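Local atomic coordinates of 4-oxalocrotonase tautomerase isozyme (Methylibium petroleiphilum, PDB entry 4FDX), a protein that belongs to the tautomerase family of the MIF clan and assembles as a hexamer of small subunits, each built round a beta-alpha-beta unit. Residues E14-A19 against I42-V47; A22-V27 against D36-L41; E48-S51 against T56-M59. One frame throughout, in Å; residues are numbered along the deposited sequence.

Contact 1: E14-A19 against I42-V47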
loop_
_atom_site.group_PDB
_atom_site.type_symbol
_atom_site.label_atom_id
_atom_site.label_comp_id
_atom_site.label_asym_id
_atom_site.label_seq_id
_atom_site.Cartn_x
_atom_site.Cartn_y
_atom_site.Cartn_z
ATOM N N GLU B 14 12.119 -12.001 17.278
ATOM C CA GLU B 14 13.129 -11.059 17.833
ATOM C C GLU B 14 13.655 -10.088 16.820
ATOM O O GLU B 14 13.784 -8.901 17.151
ATOM C CB GLU B 14 14.356 -11.768 18.395
ATOM C CG GLU B 14 14.154 -12.337 19.770
ATOM C CD GLU B 14 13.533 -13.739 19.763
ATOM O OE1 GLU B 14 13.279 -14.325 18.673
ATOM O OE2 GLU B 14 13.242 -14.211 20.884
ATOM N N GLN B 15 13.933 -10.538 15.605
ATOM C CA GLN B 15 14.476 -9.641 14.592
ATOM C C GLN B 15 13.419 -8.626 14.188
ATOM O O GLN B 15 13.704 -7.444 14.040
ATOM C CB GLN B 15 14.842 -10.433 13.324
ATOM C CG GLN B 15 16.195 -11.023 13.354
ATOM C CD GLN B 15 16.439 -11.889 12.132
ATOM O OE1 GLN B 15 15.643 -12.806 11.831
ATOM N NE2 GLN B 15 17.519 -11.589 11.408
ATOM N N LYS B 16 12.181 -9.076 14.031
ATOM C CA LYS B 16 11.050 -8.145 13.698
ATOM C C LYS B 16 10.942 -7.109 14.828
ATOM O O LYS B 16 10.732 -5.911 14.571
ATOM C CB LYS B 16 9.736 -8.942 13.523
ATOM C CG LYS B 16 9.702 -9.805 12.244
ATOM C CD LYS B 16 8.532 -10.753 12.438
ATOM C CE LYS B 16 8.295 -11.657 11.269
ATOM N NZ LYS B 16 7.052 -12.414 11.532
ATOM N N ARG B 17 10.996 -7.537 16.102
ATOM C CA ARG B 17 10.860 -6.600 17.239
ATOM C C ARG B 17 12.040 -5.620 17.243
ATOM O O ARG B 17 11.832 -4.398 17.453
ATOM C CB ARG B 17 10.851 -7.378 18.551
ATOM C CG ARG B 17 9.481 -8.077 18.808
ATOM C CD ARG B 17 9.554 -8.672 20.214
ATOM N NE ARG B 17 8.469 -9.619 20.344
ATOM C CZ ARG B 17 8.551 -10.678 21.188
ATOM N NH1 ARG B 17 9.660 -10.854 21.947
ATOM N NH2 ARG B 17 7.562 -11.590 21.253
ATOM N N ASN B 18 13.244 -6.111 16.991
ATOM C CA ASN B 18 14.398 -5.169 16.936
ATOM C C ASN B 18 14.258 -4.193 15.775
ATOM O O ASN B 18 14.523 -3.020 15.983
ATOM C CB ASN B 18 15.738 -5.923 16.813
ATOM C CG ASN B 18 16.026 -6.774 18.067
ATOM O OD1 ASN B 18 15.586 -6.453 19.173
ATOM N ND2 ASN B 18 16.861 -7.866 17.883
ATOM N N ALA B 19 13.810 -4.681 14.605
ATOM C CA ALA B 19 13.581 -3.735 13.485
ATOM C C ALA B 19 12.555 -2.663 13.826
ATOM O O ALA B 19 12.757 -1.512 13.484
ATOM C CB ALA B 19 13.169 -4.562 12.238
ATOM N N ILE B 42 3.887 -4.491 9.375
ATOM C CA ILE B 42 4.793 -5.447 8.695
ATOM C C ILE B 42 3.963 -6.358 7.864
ATOM O O ILE B 42 2.952 -6.994 8.321
ATOM C CB ILE B 42 5.569 -6.278 9.716
ATOM C CG1 ILE B 42 6.574 -5.402 10.451
ATOM C CG2 ILE B 42 6.310 -7.372 8.996
ATOM C CD1 ILE B 42 7.224 -6.170 11.643
ATOM N N ASN B 43 4.337 -6.461 6.598
ATOM C CA ASN B 43 3.671 -7.370 5.648
ATOM C C ASN B 43 4.699 -8.371 5.256
ATOM O O ASN B 43 5.688 -8.028 4.679
ATOM C CB ASN B 43 3.140 -6.592 4.451
ATOM C CG ASN B 43 2.511 -7.526 3.425
ATOM O OD1 ASN B 43 1.617 -8.366 3.748
ATOM N ND2 ASN B 43 3.037 -7.451 2.172
ATOM N N GLU B 44 4.436 -9.651 5.565
ATOM C CA GLU B 44 5.352 -10.736 5.134
ATOM C C GLU B 44 4.964 -11.315 3.848
ATOM O O GLU B 44 3.771 -11.546 3.574
ATOM C CB GLU B 44 5.343 -11.895 6.137
ATOM C CG GLU B 44 5.912 -11.568 7.471
ATOM C CD GLU B 44 6.078 -12.861 8.273
ATOM O OE1 GLU B 44 4.987 -13.518 8.467
ATOM O OE2 GLU B 44 7.259 -13.110 8.606
ATOM N N LEU B 45 5.940 -11.487 2.992
ATOM C CA LEU B 45 5.716 -12.024 1.682
ATOM C C LEU B 45 6.219 -13.453 1.574
ATOM O O LEU B 45 7.342 -13.759 1.860
ATOM C CB LEU B 45 6.527 -11.238 0.659
ATOM C CG LEU B 45 6.154 -9.754 0.512
ATOM C CD1 LEU B 45 7.313 -9.002 -0.145
ATOM C CD2 LEU B 45 4.854 -9.590 -0.189
ATOM N N GLY B 46 5.344 -14.288 1.085
ATOM C CA GLY B 46 5.776 -15.654 0.758
ATOM C C GLY B 46 6.711 -15.617 -0.413
ATOM O O GLY B 46 6.648 -14.689 -1.239
ATOM N N VAL B 47 7.599 -16.601 -0.479
ATOM C CA VAL B 47 8.642 -16.636 -1.503
ATOM C C VAL B 47 8.024 -16.762 -2.893
ATOM O O VAL B 47 8.686 -16.335 -3.870
ATOM C CB VAL B 47 9.752 -17.720 -1.319
ATOM C CG1 VAL B 47 10.822 -17.264 -0.310
ATOM C CG2 VAL B 47 9.147 -19.067 -1.026
#
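The carboxylate of Glu44 presents one face to Lys16, whose NZ stands above the carboxylate plane, over the OE2 side. NZ and OE2 are 3.0 Å apart, a salt bridge; the hydrogen bond within it is weak, consistent with an approach over the face rather than in the carboxylate plane. Lys16 CE lies over the same face, 3.2 Å from OE2, and the two side chains cross at about a right angle. Lys16 reaches this far because its chain is extended beyond CG. Its stronger polar partner is His49 NE2 of the second subunit, a ring that also packs on Glu44, so the ammonium group links the carboxylate to a neighbouring chain. Nearer the backbone the contact turns apolar. Ile42 CG1 is anti to the carbonyl carbon (chi1 -69°) and CD1 continues outward, bringing the methyl to 4.2 Å from Lys16 CB. Met5 of strand 2-8 packs against both Ile42 and Ala19. Lys16 thus gives its CB to the apolar part of the contact and its NZ to Glu44 and to the second subunit. Helix 13-31 packs on strand 39-45 here as the helical connection of a beta-alpha-beta crossover, whose parallel strands are 2-8 and 39-45.

Contact 2: A22-V27 against D36-L41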
loop_
_atom_site.group_PDB
_atom_site.type_symbol
_atom_site.label_atom_id
_atom_site.label_comp_id
_atom_site.label_asym_id
_atom_site.label_seq_id
_atom_site.Cartn_x
_atom_site.Cartn_y
_atom_site.Cartn_z
ATOM N N ALA B 22 14.176 -0.110 16.133
ATOM C CA ALA B 22 15.220 0.639 15.499
ATOM C C ALA B 22 14.654 1.589 14.463
ATOM O O ALA B 22 15.042 2.756 14.399
ATOM C CB ALA B 22 16.225 -0.350 14.910
ATOM N N ILE B 23 13.679 1.102 13.690
ATOM C CA ILE B 23 13.046 2.009 12.686
ATOM C C ILE B 23 12.336 3.152 13.386
ATOM O O ILE B 23 12.406 4.317 12.967
ATOM C CB ILE B 23 12.088 1.224 11.715
ATOM C CG1 ILE B 23 12.933 0.291 10.839
ATOM C CG2 ILE B 23 11.247 2.192 10.848
ATOM C CD1 ILE B 23 12.106 -0.782 10.093
ATOM N N THR B 24 11.612 2.846 14.446
ATOM C CA THR B 24 10.865 3.893 15.178
ATOM C C THR B 24 11.797 4.976 15.678
ATOM O O THR B 24 11.561 6.129 15.417
ATOM C CB THR B 24 10.088 3.261 16.345
ATOM O OG1 THR B 24 9.087 2.351 15.754
ATOM C CG2 THR B 24 9.319 4.310 17.117
ATOM N N GLU B 25 12.878 4.564 16.342
ATOM C CA GLU B 25 13.814 5.563 16.874
ATOM C C GLU B 25 14.522 6.345 15.756
ATOM O O GLU B 25 14.745 7.563 15.952
ATOM C CB GLU B 25 14.784 4.836 17.817
ATOM C CG GLU B 25 14.092 4.313 19.087
ATOM C CD GLU B 25 13.247 5.336 19.879
ATOM O OE1 GLU B 25 13.516 6.559 19.861
ATOM O OE2 GLU B 25 12.262 4.922 20.520
ATOM N N ALA B 26 14.784 5.713 14.604
ATOM C CA ALA B 26 15.360 6.399 13.424
ATOM C C ALA B 26 14.426 7.522 12.992
ATOM O O ALA B 26 14.888 8.622 12.711
ATOM C CB ALA B 26 15.609 5.411 12.271
ATOM N N VAL B 27 13.111 7.252 12.997
ATOM C CA VAL B 27 12.082 8.210 12.488
ATOM C C VAL B 27 11.940 9.338 13.543
ATOM O O VAL B 27 11.962 10.513 13.180
ATOM C CB VAL B 27 10.772 7.446 12.253
ATOM C CG1 VAL B 27 9.594 8.431 12.097
ATOM C CG2 VAL B 27 10.919 6.650 10.960
ATOM N N ASP B 36 4.864 7.923 19.945
ATOM C CA ASP B 36 3.461 7.559 19.775
ATOM C C ASP B 36 2.898 8.076 18.432
ATOM O O ASP B 36 1.693 7.723 18.139
ATOM C CB ASP B 36 2.627 8.141 20.973
ATOM C CG ASP B 36 2.717 9.672 21.002
ATOM O OD1 ASP B 36 2.305 10.311 20.008
ATOM O OD2 ASP B 36 3.252 10.258 21.966
ATOM N N GLN B 37 3.659 8.878 17.626
ATOM C CA GLN B 37 3.175 9.290 16.292
ATOM C C GLN B 37 3.705 8.327 15.216
ATOM O O GLN B 37 3.523 8.588 14.016
ATOM C CB GLN B 37 3.610 10.703 15.941
ATOM C CG GLN B 37 2.998 11.793 16.876
ATOM C CD GLN B 37 3.664 13.162 16.568
ATOM O OE1 GLN B 37 4.691 13.521 17.133
ATOM N NE2 GLN B 37 3.100 13.865 15.630
ATOM N N VAL B 38 4.448 7.276 15.655
ATOM C CA VAL B 38 5.119 6.380 14.671
ATOM C C VAL B 38 4.503 4.993 14.699
ATOM O O VAL B 38 4.571 4.302 15.727
ATOM C CB VAL B 38 6.633 6.267 14.895
ATOM C CG1 VAL B 38 7.281 5.459 13.769
ATOM C CG2 VAL B 38 7.212 7.679 14.879
ATOM N N ARG B 39 3.839 4.637 13.590
ATOM C CA ARG B 39 3.250 3.282 13.498
ATOM C C ARG B 39 3.918 2.482 12.369
ATOM O O ARG B 39 4.300 3.051 11.349
ATOM C CB ARG B 39 1.756 3.393 13.200
ATOM C CG ARG B 39 1.008 3.864 14.454
ATOM C CD ARG B 39 -0.410 4.331 14.064
ATOM N NE ARG B 39 -1.123 4.510 15.339
ATOM C CZ ARG B 39 -0.822 5.470 16.204
ATOM N NH1 ARG B 39 0.026 6.443 15.938
ATOM N NH2 ARG B 39 -1.495 5.516 17.368
ATOM N N ILE B 40 4.247 1.216 12.643
ATOM C CA ILE B 40 4.811 0.379 11.609
ATOM C C ILE B 40 3.882 -0.813 11.414
ATOM O O ILE B 40 3.392 -1.471 12.424
ATOM C CB ILE B 40 6.213 -0.153 12.083
ATOM C CG1 ILE B 40 7.110 1.076 12.382
ATOM C CG2 ILE B 40 6.780 -1.002 10.927
ATOM C CD1 ILE B 40 8.495 0.773 12.847
ATOM N N LEU B 41 3.672 -1.151 10.137
ATOM C CA LEU B 41 2.843 -2.315 9.764
ATOM C C LEU B 41 3.829 -3.224 9.017
ATOM O O LEU B 41 4.488 -2.735 8.092
ATOM C CB LEU B 41 1.719 -1.901 8.758
ATOM C CG LEU B 41 0.633 -1.060 9.387
ATOM C CD1 LEU B 41 1.031 0.256 10.074
ATOM C CD2 LEU B 41 -0.363 -0.822 8.287
HETATM O O HOH W 1 6.320 2.084 16.099
#
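Ile23, Thr24 and Val27 of helix 13-31 meet Val38 and Ile40, within the beta-alpha-beta unit that this helix forms with strands 2-8 and 39-45. Ile23 and Ile40 meet at a slant: the chain of Ile40 is stretched out (chi2 -180°), which drives CD1 to 3.7 Å from Ile23 CG2. The same methyl also comes within 3.4 Å of Thr24 OG1, so it touches two successive helix residues. Thr24 and Val38 run past one another in opposite directions, with Thr24 CG2 4.0 Å from Val38 CB. One turn further on, Val27 slants across Val38, and the methyls Val27 CG1 and Val38 CG2 touch at 3.7 Å. Val33 packs against both valines, while Ile3 of strand 2-8 lies against Ile23 and Val27. Ile23 also packs on Val27 of the third subunit, and Val27 on Ile23 of that subunit. The polar branch of Thr24 is not left in this apolar setting without partners: OG1 bonds to the carbonyl of Val20 one turn earlier. A water joins it to the residue just before the strand, donating one hydrogen to Thr24 OG1 at 2.8 Å and the other to Val38 O, also at 2.8 Å.

Contact 3: E48-S51 against T56-M59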
loop_
_atom_site.group_PDB
_atom_site.type_symbol
_atom_site.label_atom_id
_atom_site.label_comp_id
_atom_site.label_asym_id
_atom_site.label_seq_id
_atom_site.Cartn_x
_atom_site.Cartn_y
_atom_site.Cartn_z
ATOM N N GLU B 48 6.795 -17.293 -3.036
ATOM C CA GLU B 48 6.139 -17.270 -4.283
ATOM C C GLU B 48 5.475 -15.897 -4.691
ATOM O O GLU B 48 4.935 -15.713 -5.772
ATOM C CB GLU B 48 5.135 -18.438 -4.226
ATOM C CG GLU B 48 3.975 -18.327 -3.187
ATOM C CD GLU B 48 4.206 -18.334 -1.643
ATOM O OE1 GLU B 48 5.306 -18.380 -1.087
ATOM O OE2 GLU B 48 3.156 -18.347 -0.928
ATOM N N HIS B 49 5.577 -14.939 -3.790
ATOM C CA HIS B 49 4.881 -13.655 -3.852
ATOM C C HIS B 49 5.793 -12.467 -3.906
ATOM O O HIS B 49 5.348 -11.323 -3.733
ATOM C CB HIS B 49 3.925 -13.541 -2.669
ATOM C CG HIS B 49 2.727 -14.426 -2.780
ATOM N ND1 HIS B 49 1.948 -14.692 -1.674
ATOM C CD2 HIS B 49 2.216 -15.156 -3.853
ATOM C CE1 HIS B 49 0.919 -15.529 -2.086
ATOM N NE2 HIS B 49 1.134 -15.849 -3.400
ATOM N N PHE B 50 7.073 -12.698 -4.212
ATOM C CA PHE B 50 7.985 -11.606 -4.414
ATOM C C PHE B 50 8.886 -11.932 -5.572
ATOM O O PHE B 50 9.400 -13.059 -5.634
ATOM C CB PHE B 50 8.838 -11.339 -3.142
ATOM C CG PHE B 50 9.848 -10.255 -3.383
ATOM C CD1 PHE B 50 9.458 -8.906 -3.630
ATOM C CD2 PHE B 50 11.168 -10.581 -3.471
ATOM C CE1 PHE B 50 10.472 -7.925 -3.852
ATOM C CE2 PHE B 50 12.162 -9.649 -3.661
ATOM C CZ PHE B 50 11.809 -8.324 -3.936
ATOM N N SER B 51 9.055 -10.989 -6.513
ATOM C CA SER B 51 9.912 -11.243 -7.663
ATOM C C SER B 51 10.834 -10.089 -7.971
ATOM O O SER B 51 10.513 -8.927 -7.656
ATOM C CB SER B 51 9.140 -11.526 -8.956
ATOM O OG SER B 51 8.416 -10.408 -9.409
ATOM N N THR B 56 10.397 -15.294 -9.182
ATOM C CA THR B 56 10.079 -15.240 -7.763
ATOM C C THR B 56 11.173 -15.743 -6.896
ATOM O O THR B 56 12.006 -16.514 -7.396
ATOM C CB THR B 56 8.829 -16.040 -7.387
ATOM O OG1 THR B 56 9.091 -17.452 -7.567
ATOM C CG2 THR B 56 7.630 -15.570 -8.164
ATOM N N ALA B 57 11.174 -15.232 -5.643
ATOM C CA ALA B 57 12.252 -15.533 -4.652
ATOM C C ALA B 57 12.298 -17.079 -4.511
ATOM O O ALA B 57 13.375 -17.665 -4.396
ATOM C CB ALA B 57 11.927 -14.911 -3.281
ATOM N N ALA B 58 11.140 -17.720 -4.574
ATOM C CA ALA B 58 11.073 -19.222 -4.577
ATOM C C ALA B 58 11.918 -19.748 -5.753
ATOM O O ALA B 58 12.723 -20.630 -5.553
ATOM C CB ALA B 58 9.646 -19.747 -4.666
ATOM N N MET B 59 11.721 -19.240 -6.945
ATOM C CA MET B 59 12.404 -19.842 -8.093
ATOM C C MET B 59 13.870 -19.506 -7.982
ATOM O O MET B 59 14.728 -20.306 -8.468
ATOM C CB MET B 59 11.917 -19.284 -9.449
ATOM C CG MET B 59 10.422 -19.519 -9.760
ATOM S SD MET B 59 9.702 -18.215 -10.912
ATOM C CE MET B 59 10.757 -18.376 -12.378
#
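Phe50 O takes the shortest polar bond of the contact, 2.8 Å from Ala57 N, the first residue of helix 57-63. The N-H arrives close to the extension of the carbonyl bond (C=O...N angle 165°). Thr56 CA lies 3.1 Å from Phe50 O in an additional CH...O contact that supplements the stronger bond. Ser51 and Thr56 form a non-hydrogen-bonded antiparallel pair, their CA atoms 4.0 Å apart and both side chains on the same face of the small hairpin 50-52/55-56.

Thr56 is the N-cap of the helix. Its OG1 stands between the backbone N and the carbonyl carbon (chi1 68°). In this position it can take the N-H of the third helical residue: Met59 N donates to Thr56 OG1 at 3.2 Å. In the reverse direction Thr56 N points to Met59 SD, a weak bond, and the two residues make a capping box. The same rotation of the threonine carries its methyl, CG2, to 3.6 Å from Glu48 O. Ala58 CB approaches the backbone of the same glutamate, 4.1 Å from Glu48 N, while Ala57 CB lies near the plane of the Phe50 ring, at its edge, 4.4 Å from CD2 of Phe50. Leu8 of strand 2-8 packs on both Phe50 and Ala57.

Phe50 and Ser51 also pair in antiparallel fashion with a strand of the fourth subunit, so the sheet continues across the interface. Phe50 O and Thr56 OG1 accept the N-H groups of Ala57 and Met59, and Val47 accepts that of Ala58. The N-H groups of Ala57, Ala58 and Met59 are thus met by two backbone carbonyls and a hydroxyl, all neutral, which is consistent with a helix start held firmly to the hairpin.

Contacts 1 and 2 both join helix 13-31 to strand 39-45, their centres about 14 Å apart, with contact 2 nested inside the chain loop that contact 1 closes. Both are buried, but contact 2 is an apolar seam with a bridging water, whereas contact 1 couples a little hydrocarbon packing to a charged pair at a subunit boundary. Contact 3 lies further from the chain's centre, is only partly buried, and rests on backbone and capping bonds between a hairpin and the C-terminal helix. It touches contact 1 through Val47 and Leu45, while its nearest atoms stay about 14 Å from contact 2, on the opposite side of the centre.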